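Local atomic coordinates of autotransporter adhesin/invasin TibA (Escherichia coli, PDB entry 4Q1Q), a protein that mediates adhesion to and invasion of human intestinal epithelial cells, drives bacterial aggregation through TibA–TibA contacts and enhances biofilm formation. Residues G146-T151 against G165-T170; T175-V180 against G196-G201; T189-G194 against T207-G212. All blocks are in the same frame, centred on the assembly; numbering follows the deposited sequence.

Interaction 1 (G146-T151 against G165-T170). With 289 (D-glycero-alpha-D-manno-heptopyranose), chain R.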
# COMPACT_ATOMS: atom_id res chain seq x y z
N GLY A 146 6.85 8.61 0.45
CA GLY A 146 5.53 8.18 0.01
C GLY A 146 4.61 7.77 1.14
O GLY A 146 5.04 7.18 2.13
N ILE A 147 3.33 8.12 1.01
CA ILE A 147 2.37 7.89 2.08
C ILE A 147 1.13 7.23 1.52
O ILE A 147 0.57 7.66 0.50
CB ILE A 147 1.95 9.19 2.78
CG1 ILE A 147 3.21 9.92 3.29
CG2 ILE A 147 0.99 8.88 3.92
CD1 ILE A 147 2.96 11.19 4.08
N VAL A 148 0.69 6.17 2.20
CA VAL A 148 -0.50 5.45 1.77
C VAL A 148 -1.49 5.38 2.93
O VAL A 148 -1.09 5.22 4.08
CB VAL A 148 -0.22 4.03 1.24
CG1 VAL A 148 0.69 4.09 0.03
CG2 VAL A 148 0.40 3.14 2.30
N LYS A 149 -2.76 5.56 2.61
CA LYS A 149 -3.78 5.71 3.63
C LYS A 149 -4.92 4.81 3.22
O LYS A 149 -5.28 4.80 2.05
CB LYS A 149 -4.23 7.16 3.79
CG LYS A 149 -5.59 7.32 4.46
CD LYS A 149 -6.03 8.77 4.58
CE LYS A 149 -5.66 9.34 5.94
NZ LYS A 149 -5.59 10.82 5.92
N ALA A 150 -5.44 4.06 4.19
CA ALA A 150 -6.60 3.21 4.00
C ALA A 150 -6.39 2.17 2.91
O ALA A 150 -7.32 1.84 2.19
CB ALA A 150 -7.86 4.03 3.69
N THR A 151 -5.17 1.65 2.79
CA THR A 151 -4.93 0.47 1.96
C THR A 151 -5.61 -0.77 2.54
O THR A 151 -5.47 -1.06 3.73
CB THR A 151 -3.42 0.18 1.84
OG1 THR A 151 -2.68 1.38 1.55
CG2 THR A 151 -3.16 -0.83 0.74
N GLY A 165 9.00 5.15 4.13
CA GLY A 165 7.65 4.96 3.62
C GLY A 165 6.69 5.04 4.78
O GLY A 165 7.05 4.69 5.91
N SER A 166 5.45 5.46 4.53
CA SER A 166 4.50 5.50 5.63
C SER A 166 3.11 5.02 5.24
O SER A 166 2.55 5.43 4.23
CB SER A 166 4.44 6.91 6.21
OG SER A 166 3.80 6.88 7.47
N ALA A 167 2.54 4.18 6.11
CA ALA A 167 1.22 3.64 5.85
C ALA A 167 0.36 3.96 7.04
O ALA A 167 0.78 3.74 8.18
CB ALA A 167 1.25 2.13 5.67
N THR A 168 -0.86 4.43 6.77
CA THR A 168 -1.81 4.66 7.84
C THR A 168 -3.15 3.97 7.52
O THR A 168 -3.54 3.82 6.36
CB THR A 168 -1.94 6.17 8.17
OG1 THR A 168 -2.73 6.33 9.35
CG2 THR A 168 -2.60 6.98 7.04
N ASP A 169 -3.79 3.43 8.56
CA ASP A 169 -5.15 2.90 8.48
C ASP A 169 -5.17 1.75 7.50
O ASP A 169 -6.17 1.50 6.84
CB ASP A 169 -6.18 3.95 8.04
CG ASP A 169 -6.24 5.14 8.99
OD1 ASP A 169 -6.92 4.99 10.02
OD2 ASP A 169 -5.63 6.19 8.70
N THR A 170 -4.05 1.05 7.39
CA THR A 170 -4.02 -0.16 6.59
C THR A 170 -4.92 -1.20 7.26
O THR A 170 -4.95 -1.32 8.50
CB THR A 170 -2.56 -0.66 6.47
OG1 THR A 170 -1.70 0.39 6.02
CG2 THR A 170 -2.47 -1.79 5.48
O7 289 R . 3.12 10.44 9.32
C7 289 R . 3.56 9.10 9.08
C6 289 R . 4.85 8.77 9.85
O6 289 R . 5.32 9.93 10.55
C5 289 R . 4.74 7.56 10.79
O5 289 R . 6.01 7.31 11.39
C1 289 R . 6.05 5.98 11.90
C2 289 R . 5.23 5.88 13.18
O2 289 R . 5.81 6.62 14.27
C3 289 R . 3.81 6.34 12.81
O3 289 R . 3.08 6.46 14.04
C4 289 R . 3.77 7.62 11.97
O4 289 R . 2.43 7.80 11.51
O HOH W 1 -2.64 2.11 4.27
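Two successive rungs of the parallel beta-helix of the TibA passenger region, probably part of an adhesin stalk, meet here, strand 147-149 pairing in register with strand 166-168 (I147 with S166, V148 with A167, K149 with T168). Four backbone hydrogen bonds join them, among them T168 N to V148 O at 2.8 Å, and the last, A150 N to T168 O, carries the ladder just beyond the strands. On the inner face V148 lays its CG2 against A167 CB at 3.6 Å, and the neighbouring strands 158-161 and 177-181 pack on the same face through Q159, V161 and Q178. On the outer face K149 and T168 run side by side: T168 CG2 touches K149 CB at 3.6 Å. T168 OG1 stands anti to the backbone N (chi1 -171°), which brings the hydroxyl to the next residue, where it donates to D169 OD2 at 3.0 Å from above the carboxylate plane. K149 NZ and D169 OD2 stay 5.4 Å apart, too far for a salt bridge, though the opposite charges may attract at that range. At the turn that follows, a water takes the N-H of T151, donates to T168 O at 2.8 Å, giving that carbonyl a second partner, and lies 2.6 Å from T170 OG1.

Interaction 2 (T175-V180 against G196-G201); sequences TGRQFV and GMYLYG. With 289 (D-glycero-alpha-D-manno-heptopyranose), chain T; 289 (D-glycero-alpha-D-manno-heptopyranose), chain P; 289 (D-glycero-alpha-D-manno-heptopyranose), chain Q.
Q178 lies alongside selenomethionine M197 on the inner face of the parallel beta-helix, where strands 177-180 and 196-200 of adjacent coils are joined by five backbone hydrogen bonds, from G196 N to G176 O through to Y200 N to V180 O. Followed outward, Q178 begins with CB 4.2 Å from both M197 CG and G196 O. Its chain is extended, with CG anti to the backbone N (chi1 -173°), and carries the amide along M197, where OE1 lies 2.9 Å from M197 CG and 3.0 Å from the methyl CE. At the tip OE1 also takes a weak hydrogen bond from T189 OG1, and NE2 donates to Q159 OE1 of the preceding coil. V180 CB packs on L199 CD2 on the same face. On the outer face F179, Y198 and Y200 form an aromatic cluster. Y198 CD1 touches F179 CE1 at 3.7 Å, the ring planes inclined at 45°, and Y198 CE1 rests near R177 CG. O2 of a heptose lies at the edge of the Y198 ring, in its plane, 3.7 Å from CD2; Y216 of the next coil meets the same ring. Y198 CB lies over one face of the Y200 ring, offset toward the rim. The Y200 ring runs nearly parallel to that of F179 but is slid aside, and Y200 CE2 touches F179 CD1 at 3.5 Å. Its edge ends at sugar, Y200 CE1 being 3.0 Å from O5 of the same heptose.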
# COMPACT_ATOMS: atom_id res chain seq x y z
N THR A 175 -4.63 -13.93 4.95
CA THR A 175 -3.32 -14.13 4.31
C THR A 175 -2.74 -12.87 3.65
O THR A 175 -1.80 -12.94 2.85
CB THR A 175 -3.33 -15.28 3.29
OG1 THR A 175 -3.98 -14.87 2.08
CG2 THR A 175 -4.03 -16.52 3.87
N GLY A 176 -3.34 -11.72 3.93
CA GLY A 176 -2.81 -10.42 3.52
C GLY A 176 -1.58 -10.10 4.35
O GLY A 176 -1.54 -10.46 5.52
N ARG A 177 -0.56 -9.47 3.76
CA ARG A 177 0.68 -9.25 4.51
C ARG A 177 1.19 -7.84 4.31
O ARG A 177 1.22 -7.32 3.19
CB ARG A 177 1.78 -10.24 4.10
CG ARG A 177 1.50 -11.67 4.57
CD ARG A 177 2.56 -12.62 4.01
NE ARG A 177 2.38 -12.89 2.58
CZ ARG A 177 3.28 -13.49 1.80
NH1 ARG A 177 4.46 -13.85 2.27
NH2 ARG A 177 3.02 -13.71 0.52
N GLN A 178 1.68 -7.29 5.42
CA GLN A 178 2.31 -5.99 5.46
C GLN A 178 3.74 -6.19 5.94
O GLN A 178 3.92 -6.84 6.97
CB GLN A 178 1.55 -5.08 6.43
CG GLN A 178 2.04 -3.65 6.41
CD GLN A 178 1.38 -2.77 7.47
OE1 GLN A 178 1.13 -3.21 8.59
NE2 GLN A 178 1.06 -1.54 7.10
N PHE A 179 4.71 -5.70 5.17
CA PHE A 179 6.11 -5.73 5.56
C PHE A 179 6.65 -4.33 5.82
O PHE A 179 6.76 -3.49 4.93
CB PHE A 179 7.01 -6.37 4.51
CG PHE A 179 6.55 -7.72 4.09
CD1 PHE A 179 6.59 -8.78 4.97
CD2 PHE A 179 6.06 -7.94 2.81
CE1 PHE A 179 6.18 -10.03 4.58
CE2 PHE A 179 5.66 -9.20 2.41
CZ PHE A 179 5.71 -10.24 3.31
N VAL A 180 7.05 -4.10 7.07
CA VAL A 180 7.55 -2.78 7.41
C VAL A 180 9.03 -2.97 7.70
O VAL A 180 9.41 -3.68 8.63
CB VAL A 180 6.77 -2.17 8.59
CG1 VAL A 180 7.10 -0.69 8.75
CG2 VAL A 180 5.28 -2.39 8.42
N GLY A 196 -1.13 -10.88 8.43
CA GLY A 196 0.21 -10.82 9.01
C GLY A 196 0.94 -9.50 8.80
O GLY A 196 1.16 -9.06 7.68
N MSE A 197 1.32 -8.85 9.89
CA MSE A 197 2.15 -7.65 9.82
C MSE A 197 3.53 -8.03 10.29
O MSE A 197 3.68 -8.55 11.38
CB MSE A 197 1.53 -6.59 10.74
CG MSE A 197 2.07 -5.18 10.55
SE MSE A 197 1.53 -4.03 12.07
CE MSE A 197 2.06 -2.29 11.30
N TYR A 198 4.56 -7.71 9.52
CA TYR A 198 5.93 -8.08 9.89
C TYR A 198 6.79 -6.84 10.08
O TYR A 198 6.96 -6.05 9.16
CB TYR A 198 6.60 -8.98 8.85
CG TYR A 198 5.95 -10.33 8.61
CD1 TYR A 198 4.72 -10.41 7.97
CD2 TYR A 198 6.57 -11.52 8.98
CE1 TYR A 198 4.10 -11.64 7.73
CE2 TYR A 198 5.96 -12.74 8.77
CZ TYR A 198 4.72 -12.80 8.14
OH TYR A 198 4.06 -13.98 7.93
N LEU A 199 7.37 -6.68 11.26
CA LEU A 199 8.24 -5.54 11.50
C LEU A 199 9.68 -6.00 11.32
O LEU A 199 10.27 -6.59 12.22
CB LEU A 199 7.96 -4.96 12.89
CG LEU A 199 6.50 -4.60 13.19
CD1 LEU A 199 6.41 -3.84 14.51
CD2 LEU A 199 5.86 -3.78 12.08
N TYR A 200 10.22 -5.79 10.12
CA TYR A 200 11.57 -6.22 9.77
C TYR A 200 12.52 -5.06 9.98
O TYR A 200 13.12 -4.55 9.04
CB TYR A 200 11.66 -6.66 8.32
CG TYR A 200 10.99 -7.97 7.99
CD1 TYR A 200 11.04 -9.05 8.86
CD2 TYR A 200 10.36 -8.14 6.76
CE1 TYR A 200 10.44 -10.25 8.53
CE2 TYR A 200 9.78 -9.34 6.41
CZ TYR A 200 9.84 -10.40 7.29
OH TYR A 200 9.25 -11.59 6.96
N GLY A 201 12.57 -4.61 11.22
CA GLY A 201 13.25 -3.38 11.54
C GLY A 201 12.37 -2.16 11.57
O GLY A 201 12.86 -1.11 11.98
O7 289 T . 15.95 -11.37 10.60
C7 289 T . 14.67 -10.91 11.03
C6 289 T . 13.63 -11.85 10.45
O6 289 T . 14.26 -13.02 9.92
C5 289 T . 12.59 -12.28 11.48
O5 289 T . 11.47 -11.51 11.07
C1 289 T . 10.48 -11.43 12.07
C2 289 T . 9.93 -12.84 12.22
O2 289 T . 9.24 -13.17 11.02
C3 289 T . 11.05 -13.82 12.56
O3 289 T . 10.52 -15.16 12.64
C4 289 T . 12.15 -13.74 11.53
O4 289 T . 13.16 -14.66 11.96
O7 289 P . 14.90 -6.45 6.05
C7 289 P . 15.63 -6.39 4.82
C6 289 P . 15.03 -5.27 3.98
O6 289 P . 15.50 -5.42 2.63
C5 289 P . 13.50 -5.21 4.08
O5 289 P . 13.21 -3.93 3.51
C1 289 P . 11.82 -3.60 3.52
C2 289 P . 11.15 -4.55 2.53
O2 289 P . 11.78 -4.57 1.26
C3 289 P . 11.23 -5.93 3.15
O3 289 P . 10.62 -6.87 2.26
C4 289 P . 12.68 -6.31 3.40
O4 289 P . 12.53 -7.47 4.22
O7 289 Q . 19.38 1.16 11.13
C7 289 Q . 19.37 0.26 10.01
C6 289 Q . 19.47 -1.17 10.52
O6 289 Q . 20.10 -1.16 11.80
C5 289 Q . 18.09 -1.83 10.58
O5 289 Q . 17.80 -2.08 9.20
C1 289 Q . 16.60 -2.76 8.87
C2 289 Q . 16.71 -4.14 9.50
O2 289 Q . 17.79 -4.84 8.87
C3 289 Q . 16.87 -3.98 11.01
O3 289 Q . 16.99 -5.26 11.64
C4 289 Q . 18.08 -3.13 11.39
O4 289 Q . 18.03 -2.98 12.81

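Interaction 3 (T189-G194 against T207-G212); sequences TTINSG and TSIYNG. With 289 (D-glycero-alpha-D-manno-heptopyranose), chain Z; 289 (D-glycero-alpha-D-manno-heptopyranose), chain B.
T190 and Y210 meet on the outside of the parallel beta-helix, where segment 189-194 lies beside segment 207-212 of the following coil. Their side chains cross at a slant: the methyl CG2 of T190 comes to the ring edge of Y210, 3.7 Å from CE2. N192 instead runs alongside Y210, its amide plane turned 33° from the ring and OD1 3.9 Å from Y210 CD2; the other end of that amide, ND2, is taken by N173 OD1 of the preceding coil. The ring of Y229, one coil further on, meets Y210 nearly parallel, so aromatic groups continue along the outer face. Inside, I191 and I209 point the same way, side by side, with I191 CD1 4.0 Å from I209 CG1. I191 crosses T207 at a slant, its CD1 also 4.0 Å from T207 CG2. M197 and Q215 cover this inner side. Hydrogen bonds S208 N to T189 O, I191 N to S208 O and Y210 N to I191 O hold the strands. Beyond them the pairing slips: the nearest alpha carbon to N192 is that of Y210, but to S193 that of G212, so the register shifts by one at N211, whose O lies 3.1 Å from S193 CA. G194 N closes the end on G212 O at 2.9 Å, from 71° out of the carbonyl plane. S193 OG is the glycosidic oxygen of an O-linked heptose, 1.3 Å from its C1; a chi1 of -170° sets this oxygen anti to the main-chain nitrogen and leads the sugar outward. A second heptose reaches N211 weakly, its O4 donating to N211 OD1 at 3.1 Å.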
# COMPACT_ATOMS: atom_id res chain seq x y z
N THR A 189 -2.87 0.25 11.98
CA THR A 189 -3.02 -0.95 11.18
C THR A 189 -4.05 -1.80 11.92
O THR A 189 -3.98 -1.97 13.13
CB THR A 189 -1.70 -1.72 10.99
OG1 THR A 189 -0.73 -0.92 10.29
CG2 THR A 189 -1.93 -2.97 10.17
N THR A 190 -4.96 -2.37 11.15
CA THR A 190 -5.95 -3.31 11.64
C THR A 190 -5.62 -4.68 11.08
O THR A 190 -5.53 -4.86 9.86
CB THR A 190 -7.35 -2.83 11.21
OG1 THR A 190 -7.71 -1.72 12.05
CG2 THR A 190 -8.37 -3.96 11.33
N ILE A 191 -5.42 -5.65 11.97
CA ILE A 191 -5.04 -6.97 11.47
C ILE A 191 -6.22 -7.91 11.69
O ILE A 191 -6.48 -8.33 12.81
CB ILE A 191 -3.78 -7.57 12.14
CG1 ILE A 191 -2.62 -6.58 12.19
CG2 ILE A 191 -3.38 -8.84 11.39
CD1 ILE A 191 -1.40 -7.15 12.92
N ASN A 192 -6.93 -8.24 10.62
CA ASN A 192 -8.07 -9.14 10.71
C ASN A 192 -7.58 -10.58 10.79
O ASN A 192 -6.38 -10.82 10.95
CB ASN A 192 -9.05 -8.88 9.56
CG ASN A 192 -9.88 -7.64 9.82
OD1 ASN A 192 -10.26 -7.39 10.97
ND2 ASN A 192 -10.11 -6.81 8.80
N SER A 193 -8.54 -11.50 10.76
CA SER A 193 -8.26 -12.93 10.85
C SER A 193 -7.41 -13.32 9.66
O SER A 193 -7.71 -12.91 8.55
CB SER A 193 -9.55 -13.75 10.88
OG SER A 193 -9.31 -15.12 11.19
N GLY A 194 -6.33 -14.06 9.88
CA GLY A 194 -5.45 -14.41 8.77
C GLY A 194 -4.41 -13.38 8.37
O GLY A 194 -3.48 -13.72 7.64
N THR A 207 -1.56 -0.34 16.52
CA THR A 207 -2.02 -1.58 15.93
C THR A 207 -3.14 -2.20 16.76
O THR A 207 -3.10 -2.19 17.99
CB THR A 207 -0.85 -2.59 15.86
OG1 THR A 207 0.29 -1.96 15.27
CG2 THR A 207 -1.20 -3.80 15.01
N SER A 208 -4.11 -2.76 16.06
CA SER A 208 -5.15 -3.58 16.67
C SER A 208 -5.12 -4.95 16.02
O SER A 208 -5.16 -5.06 14.80
CB SER A 208 -6.52 -2.93 16.46
OG SER A 208 -6.46 -1.57 16.83
N ILE A 209 -5.07 -5.99 16.85
CA ILE A 209 -4.98 -7.37 16.37
C ILE A 209 -6.20 -8.19 16.81
O ILE A 209 -6.36 -8.53 17.99
CB ILE A 209 -3.67 -8.03 16.87
CG1 ILE A 209 -2.49 -7.05 16.74
CG2 ILE A 209 -3.40 -9.31 16.08
CD1 ILE A 209 -1.16 -7.60 17.19
N TYR A 210 -7.08 -8.49 15.86
CA TYR A 210 -8.32 -9.21 16.14
C TYR A 210 -8.08 -10.70 15.94
O TYR A 210 -7.06 -11.12 15.37
CB TYR A 210 -9.48 -8.70 15.27
CG TYR A 210 -9.80 -7.23 15.44
CD1 TYR A 210 -10.59 -6.76 16.49
CD2 TYR A 210 -9.27 -6.28 14.57
CE1 TYR A 210 -10.85 -5.41 16.66
CE2 TYR A 210 -9.55 -4.93 14.73
CZ TYR A 210 -10.34 -4.50 15.77
OH TYR A 210 -10.56 -3.14 15.87
N ASN A 211 -9.04 -11.49 16.41
CA ASN A 211 -8.97 -12.95 16.32
C ASN A 211 -8.32 -13.45 15.03
O ASN A 211 -8.74 -13.05 13.96
CB ASN A 211 -10.37 -13.56 16.40
CG ASN A 211 -10.34 -15.07 16.44
OD1 ASN A 211 -9.62 -15.64 17.25
ND2 ASN A 211 -11.10 -15.72 15.57
N GLY A 212 -7.33 -14.33 15.14
CA GLY A 212 -6.70 -14.92 13.97
C GLY A 212 -5.62 -14.06 13.34
O GLY A 212 -4.93 -14.51 12.42
O7 289 Z . -12.05 -14.28 8.33
C7 289 Z . -11.43 -15.07 7.31
C6 289 Z . -11.23 -16.48 7.83
O6 289 Z . -10.77 -17.28 6.73
C5 289 Z . -10.23 -16.50 8.98
O5 289 Z . -10.94 -16.30 10.20
C1 289 Z . -10.06 -16.19 11.32
C2 289 Z . -9.29 -17.48 11.55
O2 289 Z . -10.16 -18.55 11.93
C3 289 Z . -8.52 -17.76 10.27
O3 289 Z . -7.81 -19.00 10.33
C4 289 Z . -9.44 -17.80 9.06
O4 289 Z . -8.58 -18.07 7.94
O7 289 B . -13.95 -16.32 18.18
C7 289 B . -13.85 -14.90 18.03
C6 289 B . -13.00 -14.15 19.06
O6 289 B . -13.79 -13.09 19.62
C5 289 B . -12.35 -14.89 20.24
O5 289 B . -12.95 -14.45 21.47
C1 289 B . -12.04 -14.70 22.55
C2 289 B . -11.84 -16.19 22.83
O2 289 B . -12.93 -16.81 23.53
C3 289 B . -11.51 -16.88 21.51
O3 289 B . -11.62 -18.30 21.63
C4 289 B . -12.34 -16.41 20.33
O4 289 B . -11.69 -16.98 19.19
O HOH W 2 0.05 -0.10 13.09

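From the N terminus, interaction 1 comes first: 165-170 returns beside 146-151 and closes one coil before interaction 2 opens. Interactions 2 and 3 then cross, because 189-194 falls between 175-180 and 196-201, and 207-212 follows after them. Each pair thus closes about one coil of the beta-helix. The three contacts lie in three strand ladders, those of 1 and 3 coming together in the broken strand 203-209. The ends join directly: T170 O probably accepts the N-H of T190, bringing interaction 1 onto interaction 3, and T175 N probably donates to G194 O, linking 2 to 3. In the interior, A167 and T170 pack on Q178, while M197 packs on I191.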